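Local coordinates for protein cellulosomal scaffoldin (Acetivibrio cellulolyticus, PDB 4WI0) that uses this C-terminal X-module and dockerin pair to bind a type II cohesin in cellulosome assembly, while the full-length protein probably also cleaves cellulose internally, at residues T2-Y7 and D77-S83; V22-F26 and V38-G43; A52-V57 and E68-V74; I87-A91 and V152-Y156. The protein carries 1 engineered substitution. All blocks are in the same frame, centred on the assembly; numbering follows the deposited sequence.

Interaction 1 of 4, residues T2-Y7 and D77-S83; sequences TTVSGY and DKELSTS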
loop_
_atom_site.group_PDB
_atom_site.type_symbol
_atom_site.label_atom_id
_atom_site.label_comp_id
_atom_site.label_asym_id
_atom_site.label_seq_id
_atom_site.Cartn_x
_atom_site.Cartn_y
_atom_site.Cartn_z
ATOM N N THR B 2 -29.465 28.484 9.065
ATOM C CA THR B 2 -29.559 27.031 9.165
ATOM C C THR B 2 -28.215 26.396 9.517
ATOM O O THR B 2 -27.171 27.038 9.438
ATOM C CB THR B 2 -30.060 26.410 7.839
ATOM O OG1 THR B 2 -29.032 26.478 6.844
ATOM C CG2 THR B 2 -31.307 27.137 7.329
ATOM N N THR B 3 -28.264 25.124 9.905
ATOM C CA THR B 3 -27.066 24.339 10.160
ATOM C C THR B 3 -26.875 23.305 9.055
ATOM O O THR B 3 -27.767 22.493 8.798
ATOM C CB THR B 3 -27.154 23.604 11.511
ATOM O OG1 THR B 3 -27.427 24.546 12.553
ATOM C CG2 THR B 3 -25.851 22.879 11.819
ATOM N N VAL B 4 -25.712 23.336 8.407
ATOM C CA VAL B 4 -25.315 22.302 7.456
ATOM C C VAL B 4 -24.316 21.373 8.169
ATOM O O VAL B 4 -23.294 21.834 8.670
ATOM C CB VAL B 4 -24.699 22.924 6.180
ATOM C CG1 VAL B 4 -24.332 21.853 5.167
ATOM C CG2 VAL B 4 -25.666 23.912 5.550
ATOM N N SER B 5 -24.631 20.080 8.229
ATOM C CA SER B 5 -23.779 19.089 8.898
ATOM C C SER B 5 -23.541 17.825 8.050
ATOM O O SER B 5 -24.157 17.631 7.001
ATOM C CB SER B 5 -24.410 18.703 10.241
ATOM O OG SER B 5 -25.693 18.132 10.047
ATOM N N GLY B 6 -22.649 16.959 8.516
ATOM C CA GLY B 6 -22.398 15.684 7.848
ATOM C C GLY B 6 -21.140 14.969 8.302
ATOM O O GLY B 6 -20.505 15.365 9.283
ATOM N N TYR B 7 -20.790 13.914 7.572
ATOM C CA TYR B 7 -19.637 13.072 7.885
ATOM C C TYR B 7 -18.713 12.903 6.680
ATOM O O TYR B 7 -19.176 12.642 5.577
ATOM C CB TYR B 7 -20.118 11.696 8.352
ATOM C CG TYR B 7 -20.731 11.728 9.721
ATOM C CD1 TYR B 7 -22.073 12.055 9.898
ATOM C CD2 TYR B 7 -19.966 11.458 10.853
ATOM C CE1 TYR B 7 -22.640 12.093 11.165
ATOM C CE2 TYR B 7 -20.525 11.498 12.120
ATOM C CZ TYR B 7 -21.861 11.815 12.268
ATOM O OH TYR B 7 -22.418 11.858 13.530
ATOM N N ASP B 77 -32.287 23.250 8.104
ATOM C CA ASP B 77 -31.191 22.407 8.583
ATOM C C ASP B 77 -31.035 21.219 7.635
ATOM O O ASP B 77 -32.027 20.588 7.281
ATOM C CB ASP B 77 -31.463 21.905 10.003
ATOM C CG ASP B 77 -31.341 22.997 11.049
ATOM O OD1 ASP B 77 -30.854 24.106 10.739
ATOM O OD2 ASP B 77 -31.731 22.736 12.204
ATOM N N LYS B 78 -29.799 20.930 7.222
ATOM C CA LYS B 78 -29.538 19.898 6.225
ATOM C C LYS B 78 -28.340 19.032 6.588
ATOM O O LYS B 78 -27.255 19.546 6.878
ATOM C CB LYS B 78 -29.277 20.531 4.856
ATOM C CG LYS B 78 -29.017 19.516 3.748
ATOM C CD LYS B 78 -28.729 20.205 2.426
ATOM C CE LYS B 78 -28.742 19.220 1.264
ATOM N NZ LYS B 78 -30.127 18.964 0.788
ATOM N N GLU B 79 -28.546 17.718 6.522
ATOM C CA GLU B 79 -27.475 16.742 6.702
ATOM C C GLU B 79 -26.974 16.272 5.331
ATOM O O GLU B 79 -27.702 15.619 4.595
ATOM C CB GLU B 79 -27.986 15.562 7.543
ATOM C CG GLU B 79 -26.890 14.755 8.204
ATOM C CD GLU B 79 -27.394 13.809 9.285
ATOM O OE1 GLU B 79 -28.472 13.189 9.108
ATOM O OE2 GLU B 79 -26.695 13.685 10.318
ATOM N N LEU B 80 -25.740 16.624 4.987
ATOM C CA LEU B 80 -25.161 16.261 3.695
ATOM C C LEU B 80 -24.855 14.787 3.580
ATOM O O LEU B 80 -24.888 14.240 2.489
ATOM C CB LEU B 80 -23.872 17.028 3.440
ATOM C CG LEU B 80 -23.990 18.550 3.447
ATOM C CD1 LEU B 80 -22.746 19.148 2.808
ATOM C CD2 LEU B 80 -25.251 19.017 2.721
ATOM N N SER B 81 -24.551 14.147 4.709
ATOM C CA SER B 81 -24.180 12.743 4.716
ATOM C C SER B 81 -24.416 12.178 6.115
ATOM O O SER B 81 -24.720 12.931 7.031
ATOM C CB SER B 81 -22.716 12.587 4.319
ATOM O OG SER B 81 -21.873 13.401 5.120
ATOM N N THR B 82 -24.269 10.868 6.269
ATOM C CA THR B 82 -24.490 10.202 7.561
ATOM C C THR B 82 -23.255 9.387 7.943
ATOM O O THR B 82 -22.349 9.200 7.126
ATOM C CB THR B 82 -25.705 9.266 7.507
ATOM O OG1 THR B 82 -25.456 8.200 6.580
ATOM C CG2 THR B 82 -26.973 10.035 7.091
ATOM N N SER B 83 -23.215 8.899 9.181
ATOM C CA SER B 83 -22.068 8.107 9.636
ATOM C C SER B 83 -21.949 6.774 8.889
ATOM O O SER B 83 -20.840 6.316 8.623
ATOM C CB SER B 83 -22.121 7.869 11.149
ATOM O OG SER B 83 -23.404 7.452 11.528
HETATM O O HOH W 1 -26.094 16.273 11.621
#

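Interaction 2 of 4, residues V22-F26 and V38-G43; sequences VKAGF and VTDSNG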
loop_
_atom_site.group_PDB
_atom_site.type_symbol
_atom_site.label_atom_id
_atom_site.label_comp_id
_atom_site.label_asym_id
_atom_site.label_seq_id
_atom_site.Cartn_x
_atom_site.Cartn_y
_atom_site.Cartn_z
ATOM N N VAL B 22 -7.215 9.883 11.160
ATOM C CA VAL B 22 -7.479 10.059 9.714
ATOM C C VAL B 22 -8.852 10.646 9.368
ATOM O O VAL B 22 -9.023 11.191 8.273
ATOM C CB VAL B 22 -7.288 8.754 8.907
ATOM C CG1 VAL B 22 -5.880 8.214 9.099
ATOM C CG2 VAL B 22 -8.327 7.706 9.276
ATOM N N LYS B 23 -9.823 10.528 10.275
ATOM C CA LYS B 23 -11.157 11.111 10.050
ATOM C C LYS B 23 -11.237 12.599 10.387
ATOM O O LYS B 23 -12.110 13.305 9.882
ATOM C CB LYS B 23 -12.227 10.360 10.830
ATOM C CG LYS B 23 -12.615 9.036 10.212
ATOM C CD LYS B 23 -13.711 8.385 11.031
ATOM C CE LYS B 23 -14.010 6.977 10.556
ATOM N NZ LYS B 23 -14.961 6.319 11.489
ATOM N N ALA B 24 -10.328 13.062 11.235
ATOM C CA ALA B 24 -10.262 14.458 11.625
ATOM C C ALA B 24 -9.496 15.272 10.596
ATOM O O ALA B 24 -8.689 14.730 9.837
ATOM C CB ALA B 24 -9.589 14.585 12.982
ATOM N N GLY B 25 -9.763 16.575 10.580
ATOM C CA GLY B 25 -8.947 17.524 9.842
ATOM C C GLY B 25 -9.374 17.842 8.423
ATOM O O GLY B 25 -8.675 18.581 7.741
ATOM N N PHE B 26 -10.500 17.300 7.965
ATOM C CA PHE B 26 -11.051 17.692 6.665
ATOM C C PHE B 26 -11.759 19.041 6.816
ATOM O O PHE B 26 -12.584 19.218 7.719
ATOM C CB PHE B 26 -12.037 16.649 6.138
ATOM C CG PHE B 26 -11.404 15.335 5.759
ATOM C CD1 PHE B 26 -10.848 15.149 4.501
ATOM C CD2 PHE B 26 -11.383 14.277 6.658
ATOM C CE1 PHE B 26 -10.265 13.941 4.153
ATOM C CE2 PHE B 26 -10.800 13.063 6.319
ATOM C CZ PHE B 26 -10.242 12.895 5.066
ATOM N N VAL B 38 -14.089 22.164 10.395
ATOM C CA VAL B 38 -13.147 21.054 10.322
ATOM C C VAL B 38 -13.766 19.837 10.997
ATOM O O VAL B 38 -14.395 19.965 12.061
ATOM C CB VAL B 38 -11.821 21.426 10.995
ATOM C CG1 VAL B 38 -10.822 20.295 10.861
ATOM C CG2 VAL B 38 -11.263 22.704 10.373
ATOM N N THR B 39 -13.599 18.664 10.390
ATOM C CA THR B 39 -14.192 17.451 10.940
ATOM C C THR B 39 -13.492 17.053 12.248
ATOM O O THR B 39 -12.287 17.257 12.390
ATOM C CB THR B 39 -14.142 16.261 9.960
ATOM O OG1 THR B 39 -12.789 16.005 9.563
ATOM C CG2 THR B 39 -15.010 16.527 8.728
ATOM N N ASP B 40 -14.262 16.495 13.186
ATOM C CA ASP B 40 -13.710 15.936 14.428
ATOM C C ASP B 40 -13.207 14.508 14.207
ATOM O O ASP B 40 -13.136 14.041 13.066
ATOM C CB ASP B 40 -14.750 15.996 15.567
ATOM C CG ASP B 40 -16.023 15.206 15.269
ATOM O OD1 ASP B 40 -16.006 14.234 14.476
ATOM O OD2 ASP B 40 -17.063 15.573 15.845
ATOM N N SER B 41 -12.861 13.808 15.292
ATOM C CA SER B 41 -12.309 12.459 15.187
ATOM C C SER B 41 -13.328 11.417 14.715
ATOM O O SER B 41 -12.949 10.312 14.331
ATOM C CB SER B 41 -11.692 12.027 16.514
ATOM O OG SER B 41 -12.679 11.937 17.530
ATOM N N ASN B 42 -14.613 11.764 14.747
ATOM C CA ASN B 42 -15.655 10.918 14.176
ATOM C C ASN B 42 -15.947 11.278 12.717
ATOM O O ASN B 42 -16.849 10.704 12.122
ATOM C CB ASN B 42 -16.958 11.032 14.984
ATOM C CG ASN B 42 -16.773 10.743 16.464
ATOM O OD1 ASN B 42 -17.450 11.334 17.315
ATOM N ND2 ASN B 42 -15.872 9.828 16.784
ATOM N N GLY B 43 -15.197 12.227 12.156
ATOM C CA GLY B 43 -15.427 12.708 10.795
ATOM C C GLY B 43 -16.585 13.679 10.672
ATOM O O GLY B 43 -17.003 14.010 9.561
HETATM O O HOH W 2 -13.401 6.980 14.398
#

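Interaction 3 of 4, residues A52-V57 and E68-V74; sequences AGTYTV and EIANVSV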
loop_
_atom_site.group_PDB
_atom_site.type_symbol
_atom_site.label_atom_id
_atom_site.label_comp_id
_atom_site.label_asym_id
_atom_site.label_seq_id
_atom_site.Cartn_x
_atom_site.Cartn_y
_atom_site.Cartn_z
ATOM N N ALA B 52 -30.061 30.405 3.576
ATOM C CA ALA B 52 -30.781 29.585 2.615
ATOM C C ALA B 52 -30.364 29.963 1.198
ATOM O O ALA B 52 -30.184 31.139 0.894
ATOM C CB ALA B 52 -32.279 29.777 2.788
ATOM N N GLY B 53 -30.218 28.959 0.340
ATOM C CA GLY B 53 -29.676 29.143 -1.005
ATOM C C GLY B 53 -29.058 27.856 -1.520
ATOM O O GLY B 53 -29.093 26.832 -0.841
ATOM N N THR B 54 -28.490 27.915 -2.722
ATOM C CA THR B 54 -27.876 26.758 -3.366
ATOM C C THR B 54 -26.383 26.995 -3.561
ATOM O O THR B 54 -25.983 28.036 -4.097
ATOM C CB THR B 54 -28.501 26.480 -4.746
ATOM O OG1 THR B 54 -29.928 26.389 -4.625
ATOM C CG2 THR B 54 -27.967 25.182 -5.328
ATOM N N TYR B 55 -25.578 26.004 -3.169
ATOM C CA TYR B 55 -24.135 26.159 -3.048
ATOM C C TYR B 55 -23.358 24.978 -3.597
ATOM O O TYR B 55 -23.866 23.860 -3.702
ATOM C CB TYR B 55 -23.730 26.295 -1.566
ATOM C CG TYR B 55 -24.401 27.414 -0.813
ATOM C CD1 TYR B 55 -23.931 28.722 -0.898
ATOM C CD2 TYR B 55 -25.501 27.164 0.004
ATOM C CE1 TYR B 55 -24.546 29.755 -0.201
ATOM C CE2 TYR B 55 -26.125 28.190 0.704
ATOM C CZ TYR B 55 -25.644 29.479 0.603
ATOM O OH TYR B 55 -26.262 30.490 1.297
ATOM N N THR B 56 -22.101 25.249 -3.918
ATOM C CA THR B 56 -21.100 24.217 -4.075
ATOM C C THR B 56 -20.413 24.059 -2.725
ATOM O O THR B 56 -20.051 25.050 -2.105
ATOM C CB THR B 56 -20.074 24.609 -5.148
ATOM O OG1 THR B 56 -20.757 24.795 -6.390
ATOM C CG2 THR B 56 -19.019 23.528 -5.312
ATOM N N VAL B 57 -20.263 22.821 -2.259
ATOM C CA VAL B 57 -19.515 22.542 -1.031
ATOM C C VAL B 57 -18.159 21.947 -1.407
ATOM O O VAL B 57 -18.103 21.007 -2.198
ATOM C CB VAL B 57 -20.300 21.592 -0.106
ATOM C CG1 VAL B 57 -19.494 21.253 1.137
ATOM C CG2 VAL B 57 -21.617 22.249 0.303
ATOM N N GLU B 68 -15.451 18.678 -4.847
ATOM C CA GLU B 68 -16.508 19.682 -4.921
ATOM C C GLU B 68 -17.849 18.983 -5.104
ATOM O O GLU B 68 -17.985 18.086 -5.945
ATOM C CB GLU B 68 -16.240 20.676 -6.056
ATOM C CG GLU B 68 -15.053 21.582 -5.777
ATOM C CD GLU B 68 -14.801 22.607 -6.872
ATOM O OE1 GLU B 68 -15.194 23.776 -6.698
ATOM O OE2 GLU B 68 -14.212 22.255 -7.915
ATOM N N ILE B 69 -18.825 19.379 -4.294
ATOM C CA ILE B 69 -20.167 18.846 -4.398
ATOM C C ILE B 69 -21.065 19.969 -4.881
ATOM O O ILE B 69 -21.266 20.955 -4.179
ATOM C CB ILE B 69 -20.676 18.314 -3.045
ATOM C CG1 ILE B 69 -19.702 17.261 -2.502
ATOM C CG2 ILE B 69 -22.088 17.748 -3.194
ATOM C CD1 ILE B 69 -20.038 16.763 -1.111
ATOM N N ALA B 70 -21.596 19.813 -6.089
ATOM C CA ALA B 70 -22.430 20.840 -6.721
ATOM C C ALA B 70 -23.887 20.758 -6.281
ATOM O O ALA B 70 -24.342 19.725 -5.774
ATOM C CB ALA B 70 -22.344 20.702 -8.233
ATOM N N ASN B 71 -24.616 21.855 -6.479
ATOM C CA ASN B 71 -26.072 21.877 -6.308
ATOM C C ASN B 71 -26.529 21.392 -4.934
ATOM O O ASN B 71 -27.451 20.581 -4.830
ATOM C CB ASN B 71 -26.744 21.046 -7.416
ATOM C CG ASN B 71 -26.338 21.499 -8.809
ATOM O OD1 ASN B 71 -26.434 22.675 -9.124
ATOM N ND2 ASN B 71 -25.880 20.569 -9.647
ATOM N N VAL B 72 -25.876 21.886 -3.884
ATOM C CA VAL B 72 -26.299 21.609 -2.521
ATOM C C VAL B 72 -27.355 22.654 -2.159
ATOM O O VAL B 72 -27.049 23.835 -1.950
ATOM C CB VAL B 72 -25.123 21.635 -1.521
ATOM C CG1 VAL B 72 -25.604 21.263 -0.126
ATOM C CG2 VAL B 72 -24.020 20.686 -1.970
ATOM N N SER B 73 -28.602 22.202 -2.111
ATOM C CA SER B 73 -29.752 23.081 -1.928
ATOM C C SER B 73 -30.101 23.131 -0.448
ATOM O O SER B 73 -30.400 22.099 0.154
ATOM C CB SER B 73 -30.931 22.551 -2.744
ATOM O OG SER B 73 -32.061 23.389 -2.624
ATOM N N VAL B 74 -30.045 24.321 0.140
ATOM C CA VAL B 74 -30.282 24.488 1.571
ATOM C C VAL B 74 -31.530 25.351 1.810
ATOM O O VAL B 74 -31.529 26.549 1.513
ATOM C CB VAL B 74 -29.070 25.149 2.258
ATOM C CG1 VAL B 74 -29.325 25.317 3.751
ATOM C CG2 VAL B 74 -27.800 24.340 2.017
HETATM O O HOH W 3 -23.492 24.289 -7.088
#

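Interaction 4 of 4, residues I87-A91 and V152-Y156; sequences ILMWA and VSSDY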
loop_
_atom_site.group_PDB
_atom_site.type_symbol
_atom_site.label_atom_id
_atom_site.label_comp_id
_atom_site.label_asym_id
_atom_site.label_seq_id
_atom_site.Cartn_x
_atom_site.Cartn_y
_atom_site.Cartn_z
ATOM N N ILE B 87 -19.412 11.037 3.096
ATOM C CA ILE B 87 -18.713 11.496 1.893
ATOM C C ILE B 87 -17.279 10.963 1.982
ATOM O O ILE B 87 -16.591 11.159 2.989
ATOM C CB ILE B 87 -18.732 13.029 1.801
ATOM C CG1 ILE B 87 -20.170 13.518 1.645
ATOM C CG2 ILE B 87 -17.870 13.533 0.650
ATOM C CD1 ILE B 87 -20.355 14.965 2.052
ATOM N N LEU B 88 -16.849 10.266 0.939
ATOM C CA LEU B 88 -15.508 9.722 0.895
ATOM C C LEU B 88 -14.536 10.707 0.254
ATOM O O LEU B 88 -14.897 11.417 -0.680
ATOM C CB LEU B 88 -15.511 8.385 0.160
ATOM C CG LEU B 88 -16.326 7.291 0.864
ATOM C CD1 LEU B 88 -16.132 5.957 0.172
ATOM C CD2 LEU B 88 -15.970 7.172 2.335
ATOM N N MET B 89 -13.321 10.765 0.806
ATOM C CA MET B 89 -12.218 11.565 0.260
ATOM C C MET B 89 -11.042 10.653 -0.120
ATOM O O MET B 89 -10.686 9.732 0.639
ATOM C CB MET B 89 -11.757 12.609 1.274
ATOM C CG MET B 89 -12.762 13.731 1.513
ATOM S SD MET B 89 -12.946 14.804 0.068
ATOM C CE MET B 89 -11.367 15.635 0.133
ATOM N N TRP B 90 -10.441 10.906 -1.287
ATOM C CA TRP B 90 -9.375 10.025 -1.811
ATOM C C TRP B 90 -7.976 10.536 -1.471
ATOM O O TRP B 90 -7.552 11.606 -1.945
ATOM C CB TRP B 90 -9.495 9.853 -3.329
ATOM C CG TRP B 90 -10.852 9.393 -3.799
ATOM C CD1 TRP B 90 -11.832 8.808 -3.048
ATOM C CD2 TRP B 90 -11.358 9.460 -5.136
ATOM N NE1 TRP B 90 -12.917 8.518 -3.835
ATOM C CE2 TRP B 90 -12.652 8.908 -5.121
ATOM C CE3 TRP B 90 -10.841 9.938 -6.347
ATOM C CZ2 TRP B 90 -13.441 8.817 -6.268
ATOM C CZ3 TRP B 90 -11.623 9.849 -7.487
ATOM C CH2 TRP B 90 -12.908 9.294 -7.440
ATOM N N ALA B 91 -7.263 9.780 -0.641
ATOM C CA ALA B 91 -5.887 10.104 -0.289
ATOM C C ALA B 91 -4.954 9.878 -1.478
ATOM O O ALA B 91 -5.212 9.032 -2.328
ATOM C CB ALA B 91 -5.425 9.245 0.878
ATOM N N VAL B 152 -8.767 12.648 -11.349
ATOM C CA VAL B 152 -8.704 14.077 -11.041
ATOM C C VAL B 152 -9.963 14.447 -10.258
ATOM O O VAL B 152 -10.839 13.607 -10.057
ATOM C CB VAL B 152 -8.566 14.933 -12.331
ATOM C CG1 VAL B 152 -7.264 14.599 -13.049
ATOM C CG2 VAL B 152 -9.756 14.738 -13.262
ATOM N N SER B 153 -10.062 15.691 -9.801
ATOM C CA SER B 153 -11.158 16.076 -8.892
ATOM C C SER B 153 -12.557 15.904 -9.503
ATOM O O SER B 153 -13.493 15.553 -8.798
ATOM C CB SER B 153 -10.961 17.510 -8.379
ATOM O OG SER B 153 -9.800 17.579 -7.560
ATOM N N SER B 154 -12.692 16.118 -10.812
ATOM C CA SER B 154 -13.995 15.994 -11.475
ATOM C C SER B 154 -14.499 14.541 -11.604
ATOM O O SER B 154 -15.620 14.329 -12.063
ATOM C CB SER B 154 -13.952 16.657 -12.856
ATOM O OG SER B 154 -12.945 16.083 -13.672
ATOM N N ASP B 155 -13.680 13.555 -11.219
ATOM C CA ASP B 155 -14.077 12.143 -11.285
ATOM C C ASP B 155 -14.862 11.666 -10.056
ATOM O O ASP B 155 -15.453 10.585 -10.091
ATOM C CB ASP B 155 -12.853 11.247 -11.480
ATOM C CG ASP B 155 -12.153 11.478 -12.807
ATOM O OD1 ASP B 155 -12.834 11.662 -13.840
ATOM O OD2 ASP B 155 -10.910 11.460 -12.821
ATOM N N TYR B 156 -14.854 12.442 -8.969
ATOM C CA TYR B 156 -15.668 12.113 -7.773
ATOM C C TYR B 156 -17.139 11.994 -8.129
ATOM O O TYR B 156 -17.630 12.687 -9.012
ATOM C CB TYR B 156 -15.569 13.200 -6.698
ATOM C CG TYR B 156 -14.394 13.109 -5.767
ATOM C CD1 TYR B 156 -14.307 12.099 -4.812
ATOM C CD2 TYR B 156 -13.389 14.063 -5.802
ATOM C CE1 TYR B 156 -13.234 12.032 -3.938
ATOM C CE2 TYR B 156 -12.311 13.995 -4.941
ATOM C CZ TYR B 156 -12.241 12.982 -4.006
ATOM O OH TYR B 156 -11.162 12.941 -3.152
ATOM O OXT TYR B 156 -17.877 11.231 -7.522
#

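Interaction 1 of 4, residues T2-Y7 and D77-S83
Thr3 and Ser5 exchange backbone hydrogen bonds with Lys78 and Leu80 in a short parallel ladder, Val4 in register with Lys78 and Ser5 with Glu79: Lys78 N to Thr3 O and Ser5 N to Lys78 O, then Leu80 N to Ser5 O at 2.8 Å. At both ends a side-chain oxygen takes the place of a carbonyl. Asp77 OD1 accepts from Thr3 N at 2.9 Å, and the donor stands above the carboxylate plane, 39° out of it. At the far end Ser81 OG receives the N-H of Tyr7 at 2.7 Å. The first torsion of Ser81 (chi1 53°) sets OG between its own backbone N and carbonyl carbon, aimed at the neighbouring strand, 3.6 Å from Gly6 CA; a glycine there gives the hydroxyl room.

On the face of Val4 and Lys78, Val4 CG1 meets Leu80 CG at 3.7 Å. The other face carries Ser5 and Glu79, bridged by a water that donates to Glu79 OE2. Beyond them the Tyr7 ring is covered on one side by Ser83, whose CB lies 4.0 Å from the ring centroid and 7° off the normal, a CH-pi contact.

Further out, Val72 and Val74 of strand 67-74 back Leu80 and Val4, and Thr2 OG1 is hydrogen-bonded to Val50 O. Backbone bonds of Val4 with Ile47 and Gly6 with Phe45 join strand 2-10 to strand 44-50, making it the middle of three. The chemistry implies a two-faced sheet edge, aliphatic packing inward and water-linked polar groups outward, with side-chain acceptors prolonging the pairing beyond the regular strand.

Interaction 2 of 4, residues V22-F26 and V38-G43
Thr39 and Lys23 are joined where the packing is tight: Thr39 OG1 donates to Lys23 O at 2.8 Å, lying in the carbonyl plane on a lone pair. The same hydroxyl accepts from Phe26 N at 3.1 Å, which fixes its rotation, and it sits at the edge of the Phe26 ring. Its place between the backbone N and the carbonyl carbon (chi1 57°) lets one oxygen reach both groups. Two backbone bonds flank it, Thr39 N to Phe26 O at 2.9 Å and the longer Gly25 N to Thr39 O at 3.2 Å.

The partner loop then folds through a type I beta turn, Asp40 to Gly43, closed by Gly43 N bonding to Asp40 O; Asp40 OD1 also takes the N-H of Asn42, making an Asx turn. These two loops, one leading into strand 27-31 and the other into strand 44-50, lie within the X module, whose sequence family belongs to the transthyretin clan.

Toward solvent the grip slackens. Ala24 CB only rests on the Asp40 carbonyl, and the extended Lys23 chain runs alongside the turn, its CB 3.6 Å from Ser41 O. From Lys23 NZ a water leads to Ser41 O through two weak bonds, whereas the Phe26 ring turns inward to meet Tyr64 edge-to-face.

Interaction 3 of 4, residues A52-V57 and E68-V74
A beta hairpin with a bulge brings strands 53-60 and 67-74 together, their short axes 4.5 Å apart and running at 142° to each other. Three hydrogen-bonded antiparallel pairs carry it: Gly53 with Val74, Tyr55 with Val72, and Val57 with Ile69. Each has two backbone bonds, among them Val72 N to Tyr55 O at 2.8 Å and Val57 N to Ile69 O at 2.9 Å. Between the last two pairs the register slips by one, since Thr56 alone stands against Ala70 and Asn71. Positive phi at Asn71 (55°) marks the bulge, and a water accepts from Asn71 N at 2.7 Å and also contacts Thr56 OG1, so the displaced amide still has a partner.

The face with the valines is largely apolar. Val57 CG2 meets Val72 CG2 at 3.7 Å, the two side chains crossing at about a right angle, and Val74 CG2 lies at the edge of the Tyr55 ring. Tyr55 OH is held by Ala51 O, just before the hairpin. Val57 and Val72 also touch Leu80, and Val74 touches Val4, on the facing sheet. The other face, with Thr54 and Ser73, is exposed. One oily and one polar side per strand is the pattern of a beta sandwich, consistent with the transthyretin-like family assignment.

Interaction 4 of 4, residues I87-A91 and V152-Y156
At the junction of the X module and the dockerin, the C-terminal tail folds back onto the end of strand 78-89, where the chain leaves the sandwich for the calcium-binding domain. Tyr156, the last residue, carries the contact with Trp90. Its ring lies against one face of the indole, with Tyr156 CE1 3.4 Å from Trp90 CE2. The planes are inclined at 34°, and the six-membered ring of Trp90 and the phenol have centroids 4.1 Å apart, so the pair is oblique. The side chains run antiparallel alongside one another, which brings the phenol oxygen back to the Trp90 backbone: Trp90 N donates to Tyr156 OH at 2.9 Å with an N-H...O angle of 166°, in the plane of the phenol ring. The hydroxyl is also hydrogen-bonded to Leu65 O, so two partners grip the phenol oxygen, while the indole face limits how the ring can turn.

Met89 adds a looser Met-aromatic contact, its bent chain placing SD 5.3 Å from the Tyr156 centroid and obliquely to it. On the tail side, a 3-10 segment at 153-155 is tied by Val152 N to Asp155 OD2 at 2.9 Å, and this turn presents Tyr156. Outside the pair, His148 stacks on Trp90, and the side chain of the calcium ligand Asp93 lies about 8 Å from that of Trp90. An oblique aromatic pair thus packs the C-terminal tail at the X-module–dockerin junction.

Overall arrangement
Interactions 1 and 3 belong to the two sheets of the X module and face one another: Leu80 CD2 packs on Val72 CG1 at 3.6 Å, and Thr2 rests on Val74. Both are ladders with one buried and one solvent side, parallel in the first and antiparallel in the second. Interaction 2 has no strand pairing; a threonine hydroxyl and two backbone bonds knit two loops nearer the chain's centre, and Phe26 CE1 reaches Met89 CB of interaction 4 at 3.5 Å. Interaction 4 is a surface contact, mainly aromatic. It shares strand 78-89 with interaction 1, where Tyr7 O and Ile87 N lie 3.0 Å apart, and links the sandwich to the dockerin tail.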